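Local coordinates for protein pectinesterase (Aspergillus niger, PDB 5C1E) that hydrolyses the methyl esters of galacturonosyl units in pectin, releasing methanol, and probably helps macerate plant tissue, at residues Leu11-Asp16 with Ala36-Ala41; Gln134-Gln139 with Met155-Val160; Asp175-Gly180 with Asn204-Ser209. All blocks are in the same frame, centred on the assembly; numbering follows the deposited sequence. Where two conformers were deposited one is given.

All three contacts pair parallel strands from successive coils of one beta-helix and are partly buried. Interaction 1 lies farthest out, its centre about 23 Å from the chain centre, at the N-terminal end of the beta-helix, where helix 22-29 joins strand 11-13 to strand 36-40; its inward face is purely aliphatic. Interactions 2 and 3, centred about 9 and 14 Å from the chain centre, share another sheet and touch: strands 155-158 and 175-178 are neighbours, and Gly158 and Asn179 probably hydrogen-bond. Inside they are mostly apolar, with a serine in interaction 3; outside, interaction 2 mixes methionine, glutamine, serine and glutamate, interaction 3 aspartate, asparagine, valine and lysine. Interaction 2 alone leads straight to the predicted active-site aspartate.

Interaction 1: Leu11-Asp16 with Ala36-Ala41; sequences LTVGSD and ACIYVA
The Tyr39 ring receives the methyl group of Thr12 at a slant, CG2 of Thr12 lying 4.4 Å from CD2 of Tyr39, while over one face of the ring, towards its rim, sits the backbone N of Ala41. The contact is the start of a right-handed parallel beta-helix: edge strand 11-13 pairs with strand 36-40, and helix 22-29 between them makes this a beta-alpha-beta crossover. Four backbone bonds knit the strands in register. The tightest runs from Tyr39 N to Leu11 O at 2.7 Å, nearly straight at the hydrogen, and Val13 N then reaches Tyr39 O at 2.8 Å.

Leu11, Val13, Ile38 and Val40 turn to the opposite side from Thr12 and Tyr39, and their branched, wholly apolar groups suit this covered face: helix 22-29 packs on Leu11, Val13 and Ile38, and Leu59 and Tyr45 pack on Val40. Val13 straddles two neighbours. Its CG1 runs alongside CG1 of Val40 at 4.1 Å, both methyls being trans to their own backbone N (chi1 174° in Val13), whereas its CG2 slants across to CG2 of Ile38 at 3.8 Å. Thr12 OG1 bonds Thr18 N, while CG2 lies against the tyrosine ring. Cys37, on the Tyr39 side, is tied by a disulfide to Cys10, the residue just before the edge strand, which adds a covalent clasp to the hydrogen bonds. Where the strands end, Gly14 adopts a backbone shape (phi 155°) readily available only to a residue without a side chain, and it leaves room for the Ala41 methyl, whose CB lies 4.2 Å from the Gly14 CA and 3.4 Å from the Val13 O.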
ATOM      1  N   LEU A  11       8.234 -10.892 -20.303  1.00 21.47           N
ATOM      2  CA  LEU A  11       9.224  -9.988 -20.887  1.00 21.61           C
ATOM      3  C   LEU A  11      10.310  -9.746 -19.827  1.00 21.04           C
ATOM      4  O   LEU A  11      10.019  -9.781 -18.631  1.00 20.06           O
ATOM      5  CB  LEU A  11       8.585  -8.654 -21.264  1.00 22.62           C
ATOM      6  CG  LEU A  11       7.642  -8.556 -22.471  1.00 24.00           C
ATOM      7  CD1 LEU A  11       6.448  -9.473 -22.344  1.00 25.47           C
ATOM      8  CD2 LEU A  11       7.177  -7.121 -22.649  1.00 24.06           C
ATOM      9  N   THR A  12      11.544  -9.490 -20.256  1.00 19.34           N
ATOM     10  CA  THR A  12      12.640  -9.309 -19.296  1.00 18.66           C
ATOM     11  C   THR A  12      13.203  -7.902 -19.335  1.00 18.09           C
ATOM     12  O   THR A  12      13.495  -7.388 -20.405  1.00 18.26           O
ATOM     13  CB  THR A  12      13.803 -10.250 -19.552  1.00 18.90           C
ATOM     14  OG1 THR A  12      14.261 -10.082 -20.901  1.00 19.52           O
ATOM     15  CG2 THR A  12      13.388 -11.706 -19.314  1.00 19.10           C
ATOM     16  N   VAL A  13      13.397  -7.324 -18.154  1.00 17.50           N
ATOM     17  CA  VAL A  13      14.013  -6.021 -17.991  1.00 16.85           C
ATOM     18  C   VAL A  13      15.273  -6.200 -17.167  1.00 17.38           C
ATOM     19  O   VAL A  13      15.254  -6.917 -16.174  1.00 17.41           O
ATOM     20  CB  VAL A  13      13.101  -5.050 -17.225  1.00 16.93           C
ATOM     21  CG1 VAL A  13      13.828  -3.742 -16.949  1.00 16.63           C
ATOM     22  CG2 VAL A  13      11.809  -4.784 -18.007  1.00 17.23           C
ATOM     23  N   GLY A  14      16.356  -5.547 -17.575  1.00 17.12           N
ATOM     24  CA  GLY A  14      17.574  -5.504 -16.777  1.00 17.64           C
ATOM     25  C   GLY A  14      18.777  -5.260 -17.639  1.00 17.53           C
ATOM     26  O   GLY A  14      18.673  -5.195 -18.864  1.00 18.41           O
ATOM     27  N   SER A  15      19.928  -5.151 -17.004  1.00 17.24           N
ATOM     28  CA  SER A  15      21.174  -4.924 -17.719  1.00 18.27           C
ATOM     29  C   SER A  15      21.400  -5.968 -18.817  1.00 18.78           C
ATOM     30  O   SER A  15      21.912  -5.659 -19.883  1.00 18.75           O
ATOM     31  CB  SER A  15      22.353  -4.915 -16.730  1.00 19.02           C
ATOM     32  OG  SER A  15      23.571  -4.624 -17.417  1.00 19.40           O
ATOM     33  N   ASP A  16      21.015  -7.207 -18.564  1.00 18.90           N
ATOM     34  CA  ASP A  16      21.184  -8.260 -19.556  1.00 19.93           C
ATOM     35  C   ASP A  16      19.878  -8.833 -20.047  1.00 20.45           C
ATOM     36  O   ASP A  16      19.848  -9.956 -20.531  1.00 21.32           O
ATOM     37  CB  ASP A  16      22.070  -9.355 -18.976  1.00 20.03           C
ATOM     38  CG  ASP A  16      23.376  -8.806 -18.505  1.00 19.91           C
ATOM     39  OD1 ASP A  16      23.949  -8.008 -19.289  1.00 20.64           O
ATOM     40  OD2 ASP A  16      23.828  -9.154 -17.384  1.00 19.20           O
ATOM     41  N   ALA A  36      -0.329 -10.781 -19.567  1.00 22.73           N
ATOM     42  CA  ALA A  36       1.077 -10.540 -19.826  1.00 21.65           C
ATOM     43  C   ALA A  36       1.823 -10.437 -18.511  1.00 20.66           C
ATOM     44  O   ALA A  36       1.233 -10.207 -17.462  1.00 18.98           O
ATOM     45  CB  ALA A  36       1.242  -9.259 -20.619  1.00 22.17           C
ATOM     46  N   CYS A  37       3.132 -10.613 -18.584  1.00 20.76           N
ATOM     47  CA  CYS A  37       3.967 -10.432 -17.423  1.00 20.48           C
ATOM     48  C   CYS A  37       5.341  -9.934 -17.802  1.00 20.37           C
ATOM     49  O   CYS A  37       5.817 -10.120 -18.932  1.00 20.33           O
ATOM     50  CB  CYS A  37       4.042 -11.706 -16.579  1.00 22.21           C
ATOM     51  SG  CYS A  37       4.656 -13.163 -17.424  1.00 24.00           S
ATOM     52  N   ILE A  38       5.942  -9.253 -16.835  1.00 18.21           N
ATOM     53  CA  ILE A  38       7.247  -8.648 -16.981  1.00 17.63           C
ATOM     54  C   ILE A  38       8.053  -9.065 -15.746  1.00 16.69           C
ATOM     55  O   ILE A  38       7.547  -9.008 -14.606  1.00 16.88           O
ATOM     56  CB  ILE A  38       7.170  -7.103 -17.073  1.00 17.15           C
ATOM     57  CG1 ILE A  38       6.384  -6.670 -18.314  1.00 18.29           C
ATOM     58  CG2 ILE A  38       8.566  -6.495 -17.125  1.00 17.31           C
ATOM     59  CD1 ILE A  38       6.064  -5.184 -18.386  1.00 18.22           C
ATOM     60  N   TYR A  39       9.276  -9.521 -16.002  1.00 16.35           N
ATOM     61  CA  TYR A  39      10.260  -9.822 -14.968  1.00 16.18           C
ATOM     62  C   TYR A  39      11.320  -8.738 -14.975  1.00 15.77           C
ATOM     63  O   TYR A  39      11.932  -8.469 -16.017  1.00 15.54           O
ATOM     64  CB  TYR A  39      10.912 -11.180 -15.223  1.00 16.57           C
ATOM     65  CG  TYR A  39      12.152 -11.472 -14.388  1.00 16.38           C
ATOM     66  CD1 TYR A  39      12.056 -11.850 -13.048  1.00 16.59           C
ATOM     67  CD2 TYR A  39      13.422 -11.415 -14.950  1.00 17.01           C
ATOM     68  CE1 TYR A  39      13.196 -12.117 -12.288  1.00 16.11           C
ATOM     69  CE2 TYR A  39      14.560 -11.697 -14.195  1.00 16.75           C
ATOM     70  CZ  TYR A  39      14.441 -12.056 -12.869  1.00 16.62           C
ATOM     71  OH  TYR A  39      15.585 -12.323 -12.113  1.00 17.11           O
ATOM     72  N   VAL A  40      11.547  -8.142 -13.807  1.00 15.09           N
ATOM     73  CA  VAL A  40      12.543  -7.095 -13.646  1.00 14.42           C
ATOM     74  C   VAL A  40      13.707  -7.627 -12.826  1.00 14.76           C
ATOM     75  O   VAL A  40      13.531  -8.097 -11.685  1.00 14.02           O
ATOM     76  CB  VAL A  40      11.948  -5.838 -12.980  1.00 14.32           C
ATOM     77  CG1 VAL A  40      12.930  -4.663 -13.019  1.00 14.33           C
ATOM     78  CG2 VAL A  40      10.654  -5.441 -13.672  1.00 14.71           C
ATOM     79  N   ALA A  41      14.892  -7.586 -13.430  1.00 15.27           N
ATOM     80  CA  ALA A  41      16.098  -7.972 -12.754  1.00 15.07           C
ATOM     81  C   ALA A  41      16.574  -6.843 -11.861  1.00 14.78           C
ATOM     82  O   ALA A  41      16.135  -5.691 -11.965  1.00 16.16           O
ATOM     83  CB  ALA A  41      17.175  -8.351 -13.747  1.00 15.72           C
TER

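Interaction 2: Gln134-Gln139 with Met155-Val160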
ATOM      1  N   GLN A 134       7.736  -3.197  -1.284  1.00 15.97           N
ATOM      2  CA  GLN A 134       7.937  -2.073  -0.377  1.00 16.19           C
ATOM      3  C   GLN A 134       7.440  -0.785  -0.996  1.00 16.57           C
ATOM      4  O   GLN A 134       7.630  -0.542  -2.197  1.00 16.32           O
ATOM      5  CB  GLN A 134       9.410  -1.910  -0.006  1.00 17.31           C
ATOM      6  CG  GLN A 134      10.067  -3.170   0.546  1.00 19.20           C
ATOM      7  CD  GLN A 134      11.475  -2.910   1.058  1.00 23.21           C
ATOM      8  OE1 GLN A 134      11.698  -1.923   1.782  1.00 25.34           O
ATOM      9  NE2 GLN A 134      12.438  -3.804   0.722  1.00 21.92           N
ATOM     10  N   PHE A 135       6.856   0.062  -0.152  1.00 15.43           N
ATOM     11  CA  PHE A 135       6.410   1.366  -0.564  1.00 15.74           C
ATOM     12  C   PHE A 135       6.921   2.364   0.453  1.00 15.10           C
ATOM     13  O   PHE A 135       6.581   2.274   1.637  1.00 15.17           O
ATOM     14  CB  PHE A 135       4.881   1.423  -0.665  1.00 16.00           C
ATOM     15  CG  PHE A 135       4.289   0.283  -1.415  1.00 16.35           C
ATOM     16  CD1 PHE A 135       4.123   0.369  -2.785  1.00 17.11           C
ATOM     17  CD2 PHE A 135       3.885  -0.861  -0.762  1.00 16.94           C
ATOM     18  CE1 PHE A 135       3.581  -0.682  -3.496  1.00 16.50           C
ATOM     19  CE2 PHE A 135       3.329  -1.911  -1.469  1.00 17.02           C
ATOM     20  CZ  PHE A 135       3.187  -1.817  -2.837  1.00 16.98           C
ATOM     21  N   SER A 136       7.721   3.319  -0.015  0.50 14.82           N
ATOM     22  CA  SER A 136       8.427   4.245   0.865  0.50 14.65           C
ATOM     23  C   SER A 136       8.236   5.710   0.488  0.50 14.94           C
ATOM     24  O   SER A 136       8.332   6.088  -0.687  0.50 14.78           O
ATOM     25  CB  SER A 136       9.918   3.907   0.877  0.50 14.57           C
ATOM     26  OG  SER A 136      10.133   2.622   1.430  0.50 13.76           O
ATOM     27  N   GLY A 137       7.940   6.516   1.504  1.00 14.99           N
ATOM     28  CA  GLY A 137       7.835   7.972   1.371  1.00 14.59           C
ATOM     29  C   GLY A 137       7.767   8.589   2.748  1.00 14.41           C
ATOM     30  O   GLY A 137       8.279   8.003   3.705  1.00 14.19           O
ATOM     31  N   TYR A 138       7.176   9.786   2.850  1.00 14.49           N
ATOM     32  CA  TYR A 138       6.992  10.449   4.136  1.00 14.84           C
ATOM     33  C   TYR A 138       5.521  10.851   4.261  1.00 14.78           C
ATOM     34  O   TYR A 138       4.768  10.264   5.062  1.00 14.35           O
ATOM     35  CB  TYR A 138       7.933  11.658   4.286  1.00 15.47           C
ATOM     36  CG  TYR A 138       7.948  12.160   5.695  1.00 15.55           C
ATOM     37  CD1 TYR A 138       8.818  11.607   6.643  1.00 15.19           C
ATOM     38  CD2 TYR A 138       7.061  13.150   6.108  1.00 15.40           C
ATOM     39  CE1 TYR A 138       8.808  12.048   7.951  1.00 14.90           C
ATOM     40  CE2 TYR A 138       7.050  13.603   7.418  1.00 15.32           C
ATOM     41  CZ  TYR A 138       7.933  13.032   8.338  1.00 15.47           C
ATOM     42  OH  TYR A 138       7.926  13.453   9.654  1.00 15.45           O
ATOM     43  N   GLN A 139       5.116  11.846   3.472  1.00 14.33           N
ATOM     44  CA  GLN A 139       3.738  12.270   3.420  1.00 15.01           C
ATOM     45  C   GLN A 139       3.028  11.691   2.193  1.00 15.25           C
ATOM     46  O   GLN A 139       3.485  11.888   1.058  1.00 14.25           O
ATOM     47  CB  GLN A 139       3.646  13.805   3.397  1.00 15.83           C
ATOM     48  CG  GLN A 139       2.226  14.317   3.482  1.00 16.66           C
ATOM     49  CD  GLN A 139       2.165  15.811   3.758  1.00 17.67           C
ATOM     50  OE1 GLN A 139       3.172  16.520   3.685  1.00 18.08           O
ATOM     51  NE2 GLN A 139       0.986  16.288   4.103  1.00 18.26           N
ATOM     52  N   MET A 155       5.860  -3.935   2.984  1.00 14.48           N
ATOM     53  CA  MET A 155       6.362  -2.959   3.923  1.00 15.71           C
ATOM     54  C   MET A 155       5.877  -1.615   3.421  1.00 15.03           C
ATOM     55  O   MET A 155       6.200  -1.231   2.287  1.00 14.41           O
ATOM     56  CB  MET A 155       7.886  -3.027   3.957  1.00 16.51           C
ATOM     57  CG  MET A 155       8.562  -2.337   5.133  1.00 17.05           C
ATOM     58  SD  MET A 155       8.459  -0.541   5.150  1.00 18.20           S
ATOM     59  CE  MET A 155       9.266  -0.092   3.603  1.00 17.95           C
ATOM     60  N   ILE A 156       5.089  -0.916   4.242  1.00 15.11           N
ATOM     61  CA  ILE A 156       4.582   0.423   3.894  1.00 15.02           C
ATOM     62  C   ILE A 156       5.144   1.415   4.904  1.00 14.70           C
ATOM     63  O   ILE A 156       4.855   1.320   6.108  1.00 13.84           O
ATOM     64  CB  ILE A 156       3.036   0.499   3.864  1.00 15.69           C
ATOM     65  CG1 ILE A 156       2.475  -0.528   2.896  1.00 16.26           C
ATOM     66  CG2 ILE A 156       2.571   1.868   3.357  1.00 15.68           C
ATOM     67  CD1 ILE A 156       1.952  -1.756   3.572  1.00 17.91           C
ATOM     68  N   GLU A 157       5.917   2.376   4.395  1.00 14.92           N
ATOM     69  CA  GLU A 157       6.617   3.332   5.254  1.00 15.65           C
ATOM     70  C   GLU A 157       6.266   4.770   4.950  1.00 15.56           C
ATOM     71  O   GLU A 157       6.215   5.191   3.782  1.00 14.13           O
ATOM     72  CB  GLU A 157       8.131   3.156   5.132  1.00 16.92           C
ATOM     73  CG  GLU A 157       8.912   3.997   6.130  1.00 18.45           C
ATOM     74  CD  GLU A 157      10.387   3.643   6.243  1.00 19.56           C
ATOM     75  OE1 GLU A 157      11.051   4.227   7.120  1.00 20.39           O
ATOM     76  OE2 GLU A 157      10.894   2.816   5.470  1.00 20.67           O
ATOM     77  N   GLY A 158       6.080   5.533   6.027  1.00 15.18           N
ATOM     78  CA  GLY A 158       5.833   6.955   5.957  1.00 14.99           C
ATOM     79  C   GLY A 158       5.513   7.518   7.325  1.00 15.19           C
ATOM     80  O   GLY A 158       5.718   6.861   8.358  1.00 15.37           O
ATOM     81  N   ALA A 159       5.010   8.743   7.336  1.00 15.02           N
ATOM     82  CA  ALA A 159       4.721   9.450   8.563  1.00 14.79           C
ATOM     83  C   ALA A 159       3.330  10.072   8.596  1.00 15.16           C
ATOM     84  O   ALA A 159       2.639   9.983   9.609  1.00 14.72           O
ATOM     85  CB  ALA A 159       5.756  10.538   8.772  1.00 14.83           C
ATOM     86  N   VAL A 160       2.956  10.737   7.504  1.00 15.25           N
ATOM     87  CA  VAL A 160       1.768  11.544   7.445  1.00 15.23           C
ATOM     88  C   VAL A 160       0.803  11.059   6.370  1.00 14.84           C
ATOM     89  O   VAL A 160       1.098  11.134   5.170  1.00 15.22           O
ATOM     90  CB  VAL A 160       2.149  13.014   7.192  1.00 15.40           C
ATOM     91  CG1 VAL A 160       0.897  13.881   7.069  1.00 15.91           C
ATOM     92  CG2 VAL A 160       3.031  13.495   8.326  1.00 16.16           C
TER
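The carbonyl oxygen of Tyr138 is gripped by two successive backbone N-H groups. Ala159 N comes in the carbonyl plane onto a lone pair at 2.7 Å from Tyr138 O, while Val160 N, 3.1 Å from the same oxygen, is tilted well out of that plane. The pair fixes the turn of one coil against the next just beyond the strands. Gly158, lacking a CB, leaves room for Tyr138 O close beside it. There the Tyr138 ring folds back: its CG stands trans to the backbone N (chi1 -168°), which lays one face over the methyl of Ala159. Ala159 CB lies 3.5 Å from the ring centroid and 17° off the ring normal, a CH-pi contact for which a short, compact side chain is well suited. Beside it, the extended Gln139 runs alongside Val160, its CG 3.9 Å from CG1 of Val160.

Earlier, strands 134-136 and 155-158 lie almost exactly parallel. Phe135 N bonds Met155 O, and Phe135 O takes Glu157 N at 2.8 Å. Gly137 N reaches Glu157 O from above the carbonyl plane, and that oxygen also accepts from Thr141 OG1.

The inward side chains are apolar: CD2 of Phe135 meets CG1 of Ile156 at 3.9 Å, the two pointing the same way, and Leu142 touches both. On the other face Met155, bent at chi2 (-69°) and again at chi3, curls its methyl CE to within 3.5 Å of Gln134 OE1; its flexible thioether packs between Gln134 and Val177 of the next strand. Parallel strands stacked in register are characteristic of the right-handed parallel beta-helix, and here the second turn runs directly into Asp161, the predicted catalytic residue.

Interaction 3: Asp175-Gly180 with Asn204-Ser209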
ATOM      1  N   ASP A 175       4.328  -5.104   7.290  1.00 16.27           N
ATOM      2  CA  ASP A 175       5.010  -4.247   8.239  1.00 17.34           C
ATOM      3  C   ASP A 175       4.662  -2.825   7.863  1.00 16.84           C
ATOM      4  O   ASP A 175       4.921  -2.390   6.745  1.00 15.92           O
ATOM      5  CB  ASP A 175       6.529  -4.480   8.221  1.00 18.40           C
ATOM      6  CG  ASP A 175       6.935  -5.788   8.907  1.00 20.12           C
ATOM      7  OD1 ASP A 175       6.236  -6.255   9.830  1.00 21.33           O
ATOM      8  OD2 ASP A 175       7.964  -6.356   8.512  1.00 21.21           O
ATOM      9  N   ILE A 176       4.043  -2.114   8.802  1.00 16.33           N
ATOM     10  CA  ILE A 176       3.634  -0.748   8.599  1.00 15.72           C
ATOM     11  C   ILE A 176       4.535   0.085   9.504  1.00 15.83           C
ATOM     12  O   ILE A 176       4.481  -0.034  10.737  1.00 15.11           O
ATOM     13  CB  ILE A 176       2.134  -0.593   8.887  1.00 16.28           C
ATOM     14  CG1 ILE A 176       1.334  -1.383   7.852  1.00 15.98           C
ATOM     15  CG2 ILE A 176       1.726   0.869   8.936  1.00 16.08           C
ATOM     16  CD1 ILE A 176      -0.131  -1.559   8.181  1.00 16.44           C
ATOM     17  N   VAL A 177       5.386   0.889   8.872  1.00 15.12           N
ATOM     18  CA  VAL A 177       6.564   1.473   9.510  1.00 15.33           C
ATOM     19  C   VAL A 177       6.496   2.994   9.473  1.00 15.53           C
ATOM     20  O   VAL A 177       6.567   3.584   8.407  1.00 14.94           O
ATOM     21  CB  VAL A 177       7.849   1.003   8.807  1.00 15.57           C
ATOM     22  CG1 VAL A 177       9.093   1.526   9.527  1.00 16.38           C
ATOM     23  CG2 VAL A 177       7.882  -0.527   8.717  1.00 15.97           C
ATOM     24  N   SER A 178       6.359   3.630  10.634  1.00 15.66           N
ATOM     25  CA  SER A 178       6.324   5.093  10.705  1.00 15.71           C
ATOM     26  C   SER A 178       7.731   5.683  10.826  1.00 16.45           C
ATOM     27  O   SER A 178       8.503   5.285  11.720  1.00 16.86           O
ATOM     28  CB  SER A 178       5.469   5.586  11.894  1.00 16.30           C
ATOM     29  OG  SER A 178       4.078   5.515  11.632  1.00 16.23           O
ATOM     30  N   ASN A 179       8.060   6.645   9.955  1.00 16.62           N
ATOM     31  CA  ASN A 179       9.360   7.343   9.997  1.00 16.57           C
ATOM     32  C   ASN A 179       9.245   8.803  10.452  1.00 17.15           C
ATOM     33  O   ASN A 179      10.178   9.601  10.273  1.00 17.25           O
ATOM     34  CB  ASN A 179      10.106   7.260   8.653  1.00 16.63           C
ATOM     35  CG  ASN A 179       9.302   7.799   7.495  1.00 16.93           C
ATOM     36  OD1 ASN A 179       8.208   8.324   7.687  1.00 16.62           O
ATOM     37  ND2 ASN A 179       9.835   7.670   6.290  1.00 17.05           N
ATOM     38  N   GLY A 180       8.106   9.137  11.046  1.00 16.87           N
ATOM     39  CA  GLY A 180       7.831  10.482  11.548  1.00 17.24           C
ATOM     40  C   GLY A 180       6.484  10.491  12.251  1.00 16.77           C
ATOM     41  O   GLY A 180       5.728   9.527  12.156  1.00 17.35           O
ATOM     42  N   ASN A 204       2.148  -5.678  11.526  0.50 18.71           N
ATOM     43  CA  ASN A 204       3.049  -5.206  12.546  0.50 19.02           C
ATOM     44  C   ASN A 204       3.288  -3.717  12.348  0.50 18.20           C
ATOM     45  O   ASN A 204       3.831  -3.296  11.319  0.50 17.73           O
ATOM     46  CB  ASN A 204       4.368  -5.946  12.455  0.50 20.13           C
ATOM     47  CG  ASN A 204       5.290  -5.596  13.592  0.50 21.29           C
ATOM     48  OD1 ASN A 204       4.862  -5.528  14.754  0.50 22.46           O
ATOM     49  ND2 ASN A 204       6.555  -5.372  13.278  0.50 21.78           N
ATOM     50  N   ILE A 205       2.857  -2.926  13.323  1.00 17.34           N
ATOM     51  CA  ILE A 205       2.977  -1.461  13.255  1.00 16.72           C
ATOM     52  C   ILE A 205       4.141  -1.052  14.184  1.00 17.34           C
ATOM     53  O   ILE A 205       4.119  -1.362  15.369  1.00 16.51           O
ATOM     54  CB  ILE A 205       1.659  -0.773  13.700  1.00 15.91           C
ATOM     55  CG1 ILE A 205       0.544  -0.895  12.648  1.00 15.44           C
ATOM     56  CG2 ILE A 205       1.881   0.718  13.914  1.00 16.18           C
ATOM     57  CD1 ILE A 205       0.156  -2.300  12.264  1.00 15.61           C
ATOM     58  N   LYS A 206       5.140  -0.368  13.648  1.00 18.14           N
ATOM     59  CA  LYS A 206       6.327  -0.015  14.436  1.00 20.26           C
ATOM     60  C   LYS A 206       7.043   1.208  13.864  1.00 19.56           C
ATOM     61  O   LYS A 206       6.787   1.609  12.733  1.00 18.36           O
ATOM     62  CB  LYS A 206       7.299  -1.203  14.480  1.00 22.72           C
ATOM     63  CG  LYS A 206       7.716  -1.697  13.097  1.00 26.32           C
ATOM     64  CD  LYS A 206       8.833  -2.731  13.182  1.00 30.49           C
ATOM     65  CE  LYS A 206       8.896  -3.612  11.945  1.00 32.52           C
ATOM     66  NZ  LYS A 206       9.710  -2.997  10.867  1.00 35.30           N
ATOM     67  N   ALA A 207       7.932   1.792  14.665  1.00 19.29           N
ATOM     68  CA  ALA A 207       8.796   2.880  14.211  1.00 19.05           C
ATOM     69  C   ALA A 207       9.886   2.379  13.268  1.00 18.90           C
ATOM     70  O   ALA A 207      10.331   1.227  13.351  1.00 18.51           O
ATOM     71  CB  ALA A 207       9.451   3.568  15.403  1.00 19.50           C
ATOM     72  N   ALA A 208      10.316   3.257  12.366  1.00 19.07           N
ATOM     73  CA  ALA A 208      11.509   3.021  11.566  1.00 19.73           C
ATOM     74  C   ALA A 208      12.703   2.958  12.509  1.00 22.49           C
ATOM     75  O   ALA A 208      12.682   3.563  13.587  1.00 21.05           O
ATOM     76  CB  ALA A 208      11.705   4.136  10.555  1.00 20.38           C
ATOM     77  N   SER A 209      13.743   2.223  12.130  1.00 25.10           N
ATOM     78  CA  SER A 209      14.895   2.119  13.005  1.00 29.44           C
ATOM     79  C   SER A 209      15.529   3.512  13.138  1.00 29.25           C
ATOM     80  O   SER A 209      15.516   4.293  12.204  1.00 27.85           O
ATOM     81  CB  SER A 209      15.885   1.077  12.490  1.00 31.92           C
ATOM     82  OG  SER A 209      16.341   1.430  11.208  1.00 35.95           O
TER
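Asp175 and Asn204 meet at the outer face of two paired strands, OD1 of Asp175 lying 3.2 Å from CB of Asn204, with the carboxylate and amide planes 72° apart. Four backbone bonds pair the strands. Ile176 N donates to Asn204 O at 2.8 Å, Ile176 O accepts Lys206 N at 3.0 Å, and Ser178 repeats the pattern with Lys206 O and Ala208 N. The last donor stands above the carbonyl plane of Ser178, where the second strand is already ending.

Apolar packing fills the inner side. Ile176 and Ile205 lie next to each other in the interior, CB of Ile176 4.1 Å from CG1 of Ile205, and Ile184, on a strand of another sheet of the beta-helix, touches both. Ser178, small and also inward, satisfies its hydroxyl with Tyr162 OH. Outside, CG1 of Val177, anti to the backbone N (chi1 -176°), lies against Ala208, 3.5 Å from its CA.

Charged and polar groups gather on the Val177 side. Lys206 bends at its last torsion (chi4 86°), carrying NZ over CG2 of Val177 at 3.8 Å and to 4.5 Å from Asp175 OD2, too far for a salt bridge but probably a mild electrostatic attraction. That carboxylate oxygen is bonded by Tyr69 OH. In-register parallel strands with an apolar-rich interior and a mixed exterior fit the right-handed parallel beta-helix of pectinesterases.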